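Local coordinates for protein aminotransferase (Helicobacter pylori, PDB 2FNU) that transfers an amino group from glutamate to a UDP-linked 4-keto sugar, with pyridoxal phosphate as cofactor, in the second step of pseudaminic acid biosynthesis, at residues Ser150-Leu159 with Ala172-Lys183; Glu3-Leu11 with Ser346-Ser357. One frame throughout, in Å; residues are numbered along the deposited sequence.

Interaction 1: Ser150-Leu159 with Ala172-Lys183; sequences SFLSDSSHAL and ALASVFSFHAIK. With PMP (4'-deoxy-4'-aminopyridoxal-5'-phosphate), chain E; UD1 (uridine-diphosphate-N-acetylglucosamine), chain F.
At chi1 173° the Phe151 ring swings to the carbonyl side of its own residue and presents one face to Ala172, whose CB stands 3.7 Å from the ring centroid and almost on the ring normal, a CH-pi contact. Leu159, also turned away from its own N (chi1 -174°), crosses Phe177 at about a right angle and sets CD1 over the face of that ring. Both rings belong to neighbouring parallel strands, 150-154 and 174-178, of the large mixed sheet of the fold type I PLP-dependent aminotransferases. The strand axes approach to 4.8 Å at an angle of 9°. Ser153 is bonded through both backbone polar atoms: its N donates to Ala174 O, and its O receives Val176 N at 2.9 Å.

At and just after the C-terminal ends of the strands the chains meet the cofactor PMP. Asp154 OD1 lies 2.7 Å from the pyridine N1 and accepts a hydrogen bond from Thr87, while OD2 closes an Asx turn by accepting Ser156 N. The Ser156 hydroxyl reaches the same OD2 on its syn lone pair, so two bonds hold the carboxylate's orientation beside N1. Ser178 OG donates to phosphate oxygen O2P, and as acceptor for His180 N forms an ST turn. His157 meets O3 in the plane of its ring, with NE2 hydrogen-bonded to that oxygen. Lys183, which carries the cofactor as an aldimine in the resting enzyme, is released here because PMP N4A is joined to UD1 C4' (1.3 Å), the external aldimine; its NZ donates to PMP O3 at 3.2 Å and lies 3.3 Å from His157 CD2.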
loop_
_atom_site.group_PDB
_atom_site.type_symbol
_atom_site.label_atom_id
_atom_site.label_comp_id
_atom_site.label_asym_id
_atom_site.label_seq_id
_atom_site.Cartn_x
_atom_site.Cartn_y
_atom_site.Cartn_z
ATOM N N SER B 150 -23.138 9.865 -8.228
ATOM C CA SER B 150 -21.910 10.492 -7.761
ATOM C C SER B 150 -20.939 10.662 -8.914
ATOM O O SER B 150 -20.746 9.738 -9.708
ATOM C CB SER B 150 -21.251 9.630 -6.689
ATOM O OG SER B 150 -22.080 9.549 -5.540
ATOM N N PHE B 151 -20.337 11.850 -8.982
ATOM C CA PHE B 151 -19.250 12.144 -9.934
ATOM C C PHE B 151 -17.927 11.864 -9.223
ATOM O O PHE B 151 -17.594 12.540 -8.250
ATOM C CB PHE B 151 -19.371 13.614 -10.380
ATOM C CG PHE B 151 -18.243 14.132 -11.241
ATOM C CD1 PHE B 151 -18.046 15.503 -11.351
ATOM C CD2 PHE B 151 -17.416 13.281 -11.974
ATOM C CE1 PHE B 151 -17.015 16.028 -12.145
ATOM C CE2 PHE B 151 -16.378 13.810 -12.768
ATOM C CZ PHE B 151 -16.196 15.184 -12.848
ATOM N N LEU B 152 -17.197 10.855 -9.699
ATOM C CA LEU B 152 -15.881 10.516 -9.148
ATOM C C LEU B 152 -14.845 10.756 -10.242
ATOM O O LEU B 152 -15.092 10.470 -11.409
ATOM C CB LEU B 152 -15.823 9.055 -8.684
ATOM C CG LEU B 152 -16.966 8.597 -7.763
ATOM C CD1 LEU B 152 -16.887 7.100 -7.473
ATOM C CD2 LEU B 152 -16.950 9.417 -6.475
ATOM N N SER B 153 -13.695 11.314 -9.872
ATOM C CA SER B 153 -12.702 11.702 -10.877
ATOM C C SER B 153 -11.361 11.009 -10.632
ATOM O O SER B 153 -10.742 11.248 -9.593
ATOM C CB SER B 153 -12.494 13.217 -10.835
ATOM O OG SER B 153 -11.570 13.667 -11.840
ATOM N N ASP B 154 -10.935 10.153 -11.563
ATOM C CA ASP B 154 -9.567 9.635 -11.539
ATOM C C ASP B 154 -8.663 10.659 -12.229
ATOM O O ASP B 154 -8.477 10.644 -13.458
ATOM C CB ASP B 154 -9.472 8.246 -12.194
ATOM C CG ASP B 154 -8.071 7.677 -12.102
ATOM O OD1 ASP B 154 -7.885 6.495 -12.435
ATOM O OD2 ASP B 154 -7.157 8.433 -11.667
ATOM N N SER B 155 -8.151 11.576 -11.414
ATOM C CA SER B 155 -7.300 12.670 -11.864
ATOM C C SER B 155 -5.834 12.289 -11.662
ATOM O O SER B 155 -4.983 13.153 -11.467
ATOM C CB SER B 155 -7.661 13.957 -11.109
ATOM O OG SER B 155 -8.998 14.350 -11.448
ATOM N N SER B 156 -5.524 10.995 -11.772
ATOM C CA SER B 156 -4.170 10.524 -11.465
ATOM C C SER B 156 -3.094 11.242 -12.266
ATOM O O SER B 156 -1.977 11.428 -11.753
ATOM C CB SER B 156 -4.053 9.016 -11.696
ATOM O OG SER B 156 -4.695 8.294 -10.656
ATOM N N HIS B 157 -3.406 11.616 -13.522
ATOM C CA HIS B 157 -2.450 12.304 -14.398
ATOM C C HIS B 157 -2.388 13.807 -14.190
ATOM O O HIS B 157 -1.536 14.472 -14.801
ATOM C CB HIS B 157 -2.844 12.129 -15.879
ATOM C CG HIS B 157 -2.804 10.715 -16.365
ATOM N ND1 HIS B 157 -2.945 10.395 -17.697
ATOM C CD2 HIS B 157 -2.659 9.540 -15.706
ATOM C CE1 HIS B 157 -2.880 9.081 -17.841
ATOM N NE2 HIS B 157 -2.708 8.536 -16.649
ATOM N N ALA B 158 -3.303 14.346 -13.385
ATOM C CA ALA B 158 -3.697 15.743 -13.580
ATOM C C ALA B 158 -3.404 16.728 -12.457
ATOM O O ALA B 158 -4.006 17.808 -12.434
ATOM C CB ALA B 158 -5.193 15.830 -13.948
ATOM N N LEU B 159 -2.481 16.396 -11.552
ATOM C CA LEU B 159 -2.138 17.390 -10.528
ATOM C C LEU B 159 -1.571 18.658 -11.186
ATOM O O LEU B 159 -0.556 18.619 -11.904
ATOM C CB LEU B 159 -1.164 16.824 -9.504
ATOM C CG LEU B 159 -0.908 17.787 -8.331
ATOM C CD1 LEU B 159 -2.055 17.795 -7.347
ATOM C CD2 LEU B 159 0.388 17.391 -7.659
ATOM N N ALA B 172 -15.411 17.163 -8.482
ATOM C CA ALA B 172 -16.164 15.935 -8.327
ATOM C C ALA B 172 -16.468 15.716 -6.844
ATOM O O ALA B 172 -15.963 16.444 -5.981
ATOM C CB ALA B 172 -15.339 14.781 -8.870
ATOM N N LEU B 173 -17.289 14.713 -6.532
ATOM C CA LEU B 173 -17.487 14.338 -5.135
ATOM C C LEU B 173 -16.124 14.116 -4.481
ATOM O O LEU B 173 -15.869 14.575 -3.355
ATOM C CB LEU B 173 -18.346 13.077 -5.035
ATOM C CG LEU B 173 -18.469 12.526 -3.616
ATOM C CD1 LEU B 173 -19.088 13.574 -2.651
ATOM C CD2 LEU B 173 -19.277 11.244 -3.606
ATOM N N ALA B 174 -15.250 13.415 -5.198
ATOM C CA ALA B 174 -13.866 13.273 -4.770
ATOM C C ALA B 174 -13.022 12.993 -5.997
ATOM O O ALA B 174 -13.541 12.483 -7.002
ATOM C CB ALA B 174 -13.736 12.138 -3.759
ATOM N N SER B 175 -11.733 13.308 -5.892
ATOM C CA SER B 175 -10.792 13.113 -6.989
ATOM C C SER B 175 -9.535 12.413 -6.490
ATOM O O SER B 175 -9.113 12.621 -5.355
ATOM C CB SER B 175 -10.409 14.461 -7.596
ATOM O OG SER B 175 -11.573 15.166 -8.046
ATOM N N VAL B 176 -8.951 11.596 -7.352
ATOM C CA VAL B 176 -7.750 10.836 -6.996
ATOM C C VAL B 176 -6.565 11.379 -7.781
ATOM O O VAL B 176 -6.697 11.674 -8.963
ATOM C CB VAL B 176 -7.948 9.342 -7.301
ATOM C CG1 VAL B 176 -6.619 8.558 -7.247
ATOM C CG2 VAL B 176 -9.009 8.771 -6.344
ATOM N N PHE B 177 -5.408 11.501 -7.116
ATOM C CA PHE B 177 -4.141 11.802 -7.789
ATOM C C PHE B 177 -3.133 10.690 -7.526
ATOM O O PHE B 177 -3.200 10.019 -6.502
ATOM C CB PHE B 177 -3.569 13.126 -7.273
ATOM C CG PHE B 177 -4.439 14.319 -7.588
ATOM C CD1 PHE B 177 -5.305 14.831 -6.629
ATOM C CD2 PHE B 177 -4.420 14.899 -8.839
ATOM C CE1 PHE B 177 -6.121 15.929 -6.922
ATOM C CE2 PHE B 177 -5.240 15.999 -9.148
ATOM C CZ PHE B 177 -6.090 16.514 -8.190
ATOM N N SER B 178 -2.184 10.518 -8.440
ATOM C CA SER B 178 -1.101 9.567 -8.218
ATOM C C SER B 178 0.220 10.307 -8.107
ATOM O O SER B 178 0.459 11.275 -8.826
ATOM C CB SER B 178 -1.004 8.581 -9.398
ATOM O OG SER B 178 0.124 7.709 -9.263
ATOM N N PHE B 179 1.100 9.796 -7.247
ATOM C CA PHE B 179 2.459 10.312 -7.061
ATOM C C PHE B 179 3.453 9.196 -7.380
ATOM O O PHE B 179 4.573 9.185 -6.866
ATOM C CB PHE B 179 2.670 10.814 -5.628
ATOM C CG PHE B 179 1.579 11.722 -5.137
ATOM C CD1 PHE B 179 0.917 11.436 -3.960
ATOM C CD2 PHE B 179 1.206 12.851 -5.859
ATOM C CE1 PHE B 179 -0.130 12.261 -3.489
ATOM C CE2 PHE B 179 0.179 13.684 -5.393
ATOM C CZ PHE B 179 -0.480 13.386 -4.215
ATOM N N HIS B 180 3.051 8.271 -8.249
ATOM C CA HIS B 180 3.976 7.274 -8.776
ATOM C C HIS B 180 5.212 7.974 -9.349
ATOM O O HIS B 180 5.139 9.136 -9.780
ATOM C CB HIS B 180 3.292 6.483 -9.886
ATOM C CG HIS B 180 4.140 5.400 -10.487
ATOM N ND1 HIS B 180 4.971 5.615 -11.573
ATOM C CD2 HIS B 180 4.288 4.095 -10.150
ATOM C CE1 HIS B 180 5.587 4.483 -11.879
ATOM N NE2 HIS B 180 5.174 3.542 -11.043
ATOM N N ALA B 181 6.332 7.251 -9.364
ATOM C CA ALA B 181 7.626 7.746 -9.861
ATOM C C ALA B 181 7.551 8.626 -11.106
ATOM O O ALA B 181 8.307 9.587 -11.228
ATOM C CB ALA B 181 8.535 6.559 -10.141
ATOM N N ILE B 182 6.671 8.290 -12.045
ATOM C CA ILE B 182 6.684 8.983 -13.337
ATOM C C ILE B 182 5.609 10.055 -13.451
ATOM O O ILE B 182 5.418 10.633 -14.534
ATOM C CB ILE B 182 6.610 8.001 -14.530
ATOM C CG1 ILE B 182 5.260 7.277 -14.535
ATOM C CG2 ILE B 182 7.808 7.044 -14.455
ATOM C CD1 ILE B 182 5.025 6.349 -15.746
ATOM N N LYS B 183 4.918 10.333 -12.342
ATOM C CA LYS B 183 3.784 11.263 -12.376
ATOM C C LYS B 183 4.204 12.729 -12.196
ATOM O O LYS B 183 5.389 13.016 -11.975
ATOM C CB LYS B 183 2.741 10.848 -11.346
ATOM C CG LYS B 183 2.003 9.548 -11.715
ATOM C CD LYS B 183 1.030 9.737 -12.862
ATOM C CE LYS B 183 0.192 8.469 -13.072
ATOM N NZ LYS B 183 0.024 8.150 -14.498
HETATM N N1 PMP E . -5.330 5.701 -12.732
HETATM C C2 PMP E . -4.596 6.140 -13.803
HETATM C C2A PMP E . -5.284 6.977 -14.857
HETATM C C3 PMP E . -3.236 5.812 -13.883
HETATM O O3 PMP E . -2.477 6.265 -14.924
HETATM C C4 PMP E . -2.629 5.015 -12.884
HETATM C C4A PMP E . -1.185 4.572 -12.988
HETATM N N4A PMP E . -0.768 4.359 -14.357
HETATM C C5 PMP E . -3.389 4.636 -11.772
HETATM C C6 PMP E . -4.719 5.044 -11.696
HETATM C C5A PMP E . -2.797 3.818 -10.638
HETATM O O4P PMP E . -1.992 4.697 -9.874
HETATM P P PMP E . -0.822 4.098 -8.935
HETATM O O1P PMP E . 0.293 3.691 -9.869
HETATM O O2P PMP E . -0.392 5.252 -8.080
HETATM O O3P PMP E . -1.373 2.962 -8.117
HETATM C "C1'" UD1 F . 1.425 1.933 -15.585
HETATM C "C2'" UD1 F . 0.723 2.946 -16.507
HETATM C "C3'" UD1 F . 0.837 4.379 -15.995
HETATM C "C4'" UD1 F . 0.487 4.453 -14.502
HETATM C "C5'" UD1 F . 1.183 3.390 -13.632
HETATM C "C6'" UD1 F . 2.639 3.753 -13.325
HETATM C "C7'" UD1 F . 0.706 2.110 -18.828
HETATM C "C8'" UD1 F . 1.465 1.950 -20.118
HETATM N "N2'" UD1 F . 1.271 2.840 -17.859
HETATM O "O1'" UD1 F . 2.844 2.034 -15.724
HETATM O "O3'" UD1 F . -0.067 5.239 -16.727
HETATM O "O5'" UD1 F . 1.060 2.075 -14.199
HETATM O "O7'" UD1 F . -0.378 1.597 -18.691
HETATM N N1 UD1 F . 10.249 4.616 -14.825
HETATM C C2 UD1 F . 11.228 5.422 -14.210
HETATM N N3 UD1 F . 11.376 5.395 -12.876
HETATM C C4 UD1 F . 10.618 4.607 -12.099
HETATM C C5 UD1 F . 9.632 3.787 -12.645
HETATM C C6 UD1 F . 9.440 3.779 -14.021
HETATM O O2 UD1 F . 11.955 6.163 -14.917
HETATM O O4 UD1 F . 10.796 4.617 -10.867
HETATM C C1B UD1 F . 10.119 4.657 -16.296
HETATM C C2B UD1 F . 11.076 3.621 -16.870
HETATM O "O2'" UD1 F . 11.730 4.171 -18.017
HETATM C C3B UD1 F . 10.183 2.466 -17.267
HETATM C C4B UD1 F . 8.876 3.156 -17.599
HETATM O O4B UD1 F . 8.802 4.295 -16.734
HETATM O O3B UD1 F . 10.678 1.725 -18.389
HETATM C C5B UD1 F . 7.708 2.227 -17.340
HETATM O O5B UD1 F . 6.516 2.928 -17.664
HETATM P PA UD1 F . 5.165 2.087 -17.934
HETATM O O1A UD1 F . 4.016 3.074 -18.073
HETATM O O2A UD1 F . 5.444 1.096 -19.052
HETATM O O3A UD1 F . 5.113 1.327 -16.505
HETATM P PB UD1 F . 3.765 0.710 -15.857
HETATM O O1B UD1 F . 3.111 -0.247 -16.843
HETATM O O2B UD1 F . 4.119 0.253 -14.450
#

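Interaction 2: Glu3-Leu11 with Ser346-Ser357. With UD1 (uridine-diphosphate-N-acetylglucosamine), chain F.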
loop_
_atom_site.group_PDB
_atom_site.type_symbol
_atom_site.label_atom_id
_atom_site.label_comp_id
_atom_site.label_asym_id
_atom_site.label_seq_id
_atom_site.Cartn_x
_atom_site.Cartn_y
_atom_site.Cartn_z
ATOM N N GLU B 3 19.208 6.663 -24.269
ATOM C CA GLU B 3 17.816 6.221 -24.230
ATOM C C GLU B 3 16.938 7.161 -23.411
ATOM O O GLU B 3 17.288 7.543 -22.292
ATOM C CB GLU B 3 17.717 4.803 -23.670
ATOM C CG GLU B 3 18.253 3.724 -24.605
ATOM C CD GLU B 3 17.846 2.326 -24.177
ATOM O OE1 GLU B 3 17.619 1.482 -25.071
ATOM O OE2 GLU B 3 17.744 2.070 -22.955
ATOM N N PHE B 4 15.784 7.507 -23.974
ATOM C CA PHE B 4 14.834 8.395 -23.317
ATOM C C PHE B 4 13.571 7.652 -22.909
ATOM O O PHE B 4 12.750 7.308 -23.759
ATOM C CB PHE B 4 14.457 9.533 -24.261
ATOM C CG PHE B 4 15.604 10.438 -24.612
ATOM C CD1 PHE B 4 16.271 10.296 -25.827
ATOM C CD2 PHE B 4 16.007 11.443 -23.736
ATOM C CE1 PHE B 4 17.344 11.144 -26.157
ATOM C CE2 PHE B 4 17.070 12.298 -24.056
ATOM C CZ PHE B 4 17.733 12.144 -25.260
ATOM N N ALA B 5 13.420 7.413 -21.608
ATOM C CA ALA B 5 12.173 6.889 -21.061
ATOM C C ALA B 5 11.082 7.915 -21.322
ATOM O O ALA B 5 11.372 9.117 -21.423
ATOM C CB ALA B 5 12.320 6.675 -19.555
ATOM N N TYR B 6 9.836 7.463 -21.425
ATOM C CA TYR B 6 8.768 8.407 -21.764
ATOM C C TYR B 6 8.458 9.362 -20.628
ATOM O O TYR B 6 7.969 10.463 -20.849
ATOM C CB TYR B 6 7.513 7.700 -22.289
ATOM C CG TYR B 6 6.563 7.120 -21.255
ATOM C CD1 TYR B 6 5.579 7.916 -20.667
ATOM C CD2 TYR B 6 6.630 5.774 -20.890
ATOM C CE1 TYR B 6 4.685 7.402 -19.745
ATOM C CE2 TYR B 6 5.730 5.241 -19.957
ATOM C CZ TYR B 6 4.760 6.057 -19.386
ATOM O OH TYR B 6 3.855 5.561 -18.467
ATOM N N SER B 7 8.723 8.921 -19.406
ATOM C CA SER B 7 8.687 9.814 -18.244
ATOM C C SER B 7 9.672 9.291 -17.226
ATOM O O SER B 7 10.024 8.107 -17.248
ATOM C CB SER B 7 7.285 9.910 -17.627
ATOM O OG SER B 7 7.261 10.896 -16.600
ATOM N N GLU B 8 10.139 10.174 -16.355
ATOM C CA GLU B 8 10.980 9.760 -15.232
ATOM C C GLU B 8 10.832 10.714 -14.055
ATOM O O GLU B 8 10.337 11.838 -14.217
ATOM C CB GLU B 8 12.441 9.653 -15.653
ATOM C CG GLU B 8 13.006 10.901 -16.172
ATOM C CD GLU B 8 14.375 10.710 -16.832
ATOM O OE1 GLU B 8 15.219 11.557 -16.578
ATOM O OE2 GLU B 8 14.600 9.753 -17.598
ATOM N N PRO B 9 11.261 10.277 -12.856
ATOM C CA PRO B 9 11.181 11.175 -11.718
ATOM C C PRO B 9 12.214 12.289 -11.851
ATOM O O PRO B 9 13.272 12.083 -12.452
ATOM C CB PRO B 9 11.531 10.263 -10.529
ATOM C CG PRO B 9 12.415 9.187 -11.118
ATOM C CD PRO B 9 11.843 8.961 -12.502
ATOM N N CYS B 10 11.910 13.436 -11.261
ATOM C CA CYS B 10 12.788 14.593 -11.357
ATOM C C CYS B 10 13.032 15.148 -9.963
ATOM O O CYS B 10 12.417 16.142 -9.564
ATOM C CB CYS B 10 12.158 15.652 -12.266
ATOM S SG CYS B 10 11.856 15.042 -13.956
ATOM N N LEU B 11 13.937 14.499 -9.223
ATOM C CA LEU B 11 14.295 14.954 -7.872
ATOM C C LEU B 11 15.474 15.902 -7.919
ATOM O O LEU B 11 16.353 15.739 -8.759
ATOM C CB LEU B 11 14.657 13.751 -6.985
ATOM C CG LEU B 11 13.507 13.086 -6.216
ATOM C CD1 LEU B 11 12.337 12.773 -7.110
ATOM C CD2 LEU B 11 13.988 11.834 -5.496
ATOM N N SER B 346 2.692 7.811 -26.935
ATOM C CA SER B 346 3.146 8.793 -25.953
ATOM C C SER B 346 4.641 8.993 -26.064
ATOM O O SER B 346 5.409 8.047 -25.911
ATOM C CB SER B 346 2.802 8.339 -24.538
ATOM O OG SER B 346 1.381 8.217 -24.426
ATOM N N LEU B 347 5.043 10.234 -26.327
ATOM C CA LEU B 347 6.464 10.554 -26.498
ATOM C C LEU B 347 7.120 11.029 -25.210
ATOM O O LEU B 347 6.436 11.545 -24.310
ATOM C CB LEU B 347 6.620 11.641 -27.566
ATOM C CG LEU B 347 6.072 11.302 -28.957
ATOM C CD1 LEU B 347 6.303 12.504 -29.878
ATOM C CD2 LEU B 347 6.741 10.067 -29.552
ATOM N N PRO B 348 8.454 10.888 -25.107
ATOM C CA PRO B 348 9.097 11.357 -23.880
ATOM C C PRO B 348 8.726 12.789 -23.492
ATOM O O PRO B 348 8.804 13.717 -24.303
ATOM C CB PRO B 348 10.597 11.222 -24.184
ATOM C CG PRO B 348 10.656 10.077 -25.192
ATOM C CD PRO B 348 9.420 10.280 -26.049
ATOM N N CYS B 349 8.314 12.956 -22.244
ATOM C CA CYS B 349 7.847 14.242 -21.771
ATOM C C CYS B 349 7.934 14.197 -20.251
ATOM O O CYS B 349 7.207 13.437 -19.614
ATOM C CB CYS B 349 6.406 14.480 -22.215
ATOM S SG CYS B 349 5.755 16.078 -21.663
ATOM N N HIS B 350 8.876 14.949 -19.695
ATOM C CA HIS B 350 9.061 15.099 -18.242
ATOM C C HIS B 350 9.916 16.340 -17.991
ATOM O O HIS B 350 10.494 16.917 -18.923
ATOM C CB HIS B 350 9.691 13.854 -17.606
ATOM C CG HIS B 350 11.017 13.494 -18.189
ATOM N ND1 HIS B 350 12.192 14.102 -17.794
ATOM C CD2 HIS B 350 11.358 12.587 -19.139
ATOM C CE1 HIS B 350 13.200 13.582 -18.476
ATOM N NE2 HIS B 350 12.721 12.671 -19.307
ATOM N N ALA B 351 9.963 16.784 -16.740
ATOM C CA ALA B 351 10.556 18.091 -16.436
ATOM C C ALA B 351 12.060 18.162 -16.666
ATOM O O ALA B 351 12.620 19.258 -16.736
ATOM C CB ALA B 351 10.235 18.490 -15.016
ATOM N N ASN B 352 12.717 17.013 -16.763
ATOM C CA ASN B 352 14.175 17.016 -16.966
ATOM C C ASN B 352 14.603 16.819 -18.409
ATOM O O ASN B 352 15.799 16.682 -18.688
ATOM C CB ASN B 352 14.857 15.983 -16.077
ATOM C CG ASN B 352 15.094 16.495 -14.649
ATOM O OD1 ASN B 352 15.089 17.706 -14.391
ATOM N ND2 ASN B 352 15.333 15.572 -13.727
ATOM N N LEU B 353 13.642 16.817 -19.325
ATOM C CA LEU B 353 13.937 16.659 -20.739
ATOM C C LEU B 353 14.253 18.028 -21.328
ATOM O O LEU B 353 13.348 18.844 -21.537
ATOM C CB LEU B 353 12.722 16.035 -21.430
ATOM C CG LEU B 353 12.911 15.392 -22.800
ATOM C CD1 LEU B 353 13.886 14.218 -22.721
ATOM C CD2 LEU B 353 11.541 14.958 -23.327
ATOM N N ASN B 354 15.539 18.279 -21.574
ATOM C CA ASN B 354 15.962 19.623 -21.991
ATOM C C ASN B 354 15.648 19.922 -23.457
ATOM O O ASN B 354 15.253 19.041 -24.228
ATOM C CB ASN B 354 17.432 19.904 -21.634
ATOM C CG ASN B 354 18.417 19.067 -22.432
ATOM O OD1 ASN B 354 18.084 18.511 -23.474
ATOM N ND2 ASN B 354 19.655 18.996 -21.953
ATOM N N LEU B 355 15.824 21.177 -23.834
ATOM C CA LEU B 355 15.432 21.624 -25.159
ATOM C C LEU B 355 16.114 20.842 -26.278
ATOM O O LEU B 355 15.473 20.431 -27.246
ATOM C CB LEU B 355 15.694 23.132 -25.286
ATOM C CG LEU B 355 15.497 23.793 -26.646
ATOM C CD1 LEU B 355 14.069 23.643 -27.091
ATOM C CD2 LEU B 355 15.870 25.256 -26.562
ATOM N N GLU B 356 17.418 20.638 -26.142
ATOM C CA GLU B 356 18.187 19.931 -27.157
ATOM C C GLU B 356 17.671 18.496 -27.298
ATOM O O GLU B 356 17.545 17.968 -28.403
ATOM C CB GLU B 356 19.670 19.928 -26.770
ATOM C CG GLU B 356 20.569 19.149 -27.718
ATOM C CD GLU B 356 22.029 19.302 -27.371
ATOM O OE1 GLU B 356 22.428 18.812 -26.292
ATOM O OE2 GLU B 356 22.768 19.912 -28.186
ATOM N N SER B 357 17.350 17.871 -26.173
ATOM C CA SER B 357 16.819 16.518 -26.207
ATOM C C SER B 357 15.487 16.459 -26.932
ATOM O O SER B 357 15.261 15.576 -27.766
ATOM C CB SER B 357 16.651 15.987 -24.789
ATOM O OG SER B 357 17.934 15.754 -24.221
HETATM C "C1'" UD1 F . 1.425 1.933 -15.585
HETATM C "C2'" UD1 F . 0.723 2.946 -16.507
HETATM C "C3'" UD1 F . 0.837 4.379 -15.995
HETATM C "C4'" UD1 F . 0.487 4.453 -14.502
HETATM C "C5'" UD1 F . 1.183 3.390 -13.632
HETATM C "C6'" UD1 F . 2.639 3.753 -13.325
HETATM C "C7'" UD1 F . 0.706 2.110 -18.828
HETATM C "C8'" UD1 F . 1.465 1.950 -20.118
HETATM N "N2'" UD1 F . 1.271 2.840 -17.859
HETATM O "O1'" UD1 F . 2.844 2.034 -15.724
HETATM O "O3'" UD1 F . -0.067 5.239 -16.727
HETATM O "O5'" UD1 F . 1.060 2.075 -14.199
HETATM O "O7'" UD1 F . -0.378 1.597 -18.691
HETATM N N1 UD1 F . 10.249 4.616 -14.825
HETATM C C2 UD1 F . 11.228 5.422 -14.210
HETATM N N3 UD1 F . 11.376 5.395 -12.876
HETATM C C4 UD1 F . 10.618 4.607 -12.099
HETATM C C5 UD1 F . 9.632 3.787 -12.645
HETATM C C6 UD1 F . 9.440 3.779 -14.021
HETATM O O2 UD1 F . 11.955 6.163 -14.917
HETATM O O4 UD1 F . 10.796 4.617 -10.867
HETATM C C1B UD1 F . 10.119 4.657 -16.296
HETATM C C2B UD1 F . 11.076 3.621 -16.870
HETATM O "O2'" UD1 F . 11.730 4.171 -18.017
HETATM C C3B UD1 F . 10.183 2.466 -17.267
HETATM C C4B UD1 F . 8.876 3.156 -17.599
HETATM O O4B UD1 F . 8.802 4.295 -16.734
HETATM O O3B UD1 F . 10.678 1.725 -18.389
HETATM C C5B UD1 F . 7.708 2.227 -17.340
HETATM O O5B UD1 F . 6.516 2.928 -17.664
HETATM P PA UD1 F . 5.165 2.087 -17.934
HETATM O O1A UD1 F . 4.016 3.074 -18.073
HETATM O O2A UD1 F . 5.444 1.096 -19.052
HETATM O O3A UD1 F . 5.113 1.327 -16.505
HETATM P PB UD1 F . 3.765 0.710 -15.857
HETATM O O1B UD1 F . 3.111 -0.247 -16.843
HETATM O O2B UD1 F . 4.119 0.253 -14.450
HETATM O O HOH W 1 13.592 10.652 -21.056
HETATM O O HOH W 2 5.977 13.524 -17.427
HETATM O O HOH W 3 15.161 12.746 -14.360
HETATM O O HOH W 4 15.545 17.096 -11.091
#
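Glu8 lies across the imidazole of His350, its CG 3.5 Å from the ring centroid and almost on the ring normal, with carboxylate and ring planes stacked 14° apart. Leu353 CB touches the opposite face off-centre, toward the rim. This is a loop-to-loop junction in a fold type I aminotransferase of the DegT/DnrJ/EryC1 family: the N-terminal segment 3-11 runs beside the connection from strand 344-347 to helix 355-370. One direct hydrogen bond joins the backbones, Cys349 N to Tyr6 O, at 2.9 Å and with an N-H...O angle of 161°. Cys10 SG packs against Ala351 CB, and Phe4 CD2 touches Leu353 CD1 at 3.6 Å.

What orients the imidazole lies one shell out. Its CG sits between the backbone N and carbonyl carbon of His350 (chi1 58°), and ND1 accepts Asn352 N within the type I turn from His350 to Leu353. At the other nitrogen, NE2 is hydrogen-bonded to a water that donates to Ala5 O. A second water joins Ser7 OG to Cys349 O, the hydroxyl also bonding Ile182, and a third links Glu8 OE1, Pro9 O and Asn352 ND2.

Farther out, Asn354 caps helix 355-370 by accepting Ser357 N, and the Ser357 hydroxyl approaches the Phe4 ring. On the substrate side, Ala5 to Pro9 line the UDP-sugar pocket, where Lys26 of the second subunit packs on Glu8 and Pro9. Tyr6, hydrogen-bonded also to His315, donates its OH to diphosphate oxygen O1A of UD1 at 2.5 Å.

In the fold
Interaction 1 is buried, its centre about 5 Å from that of the chain, whereas interaction 2 is partly buried, its centre about 18 Å from that of the chain. Parallel-strand bonding, weaker toward the C-terminal end, organises the first; the second relies on one direct backbone bond, bridging waters and stacked side chains. They hold different elements but meet: Ile182 O is 2.8 Å from Ser7 OG, probably a hydrogen bond, and Ile182 CD1 packs on Tyr6 OH. UD1 touches both. Interaction 1 binds the cofactor and reaches sugar and uracil, while interaction 2 addresses the diphosphate, ribose and uracil. Both adjoin the second subunit, consistent with an active site at the dimer interface.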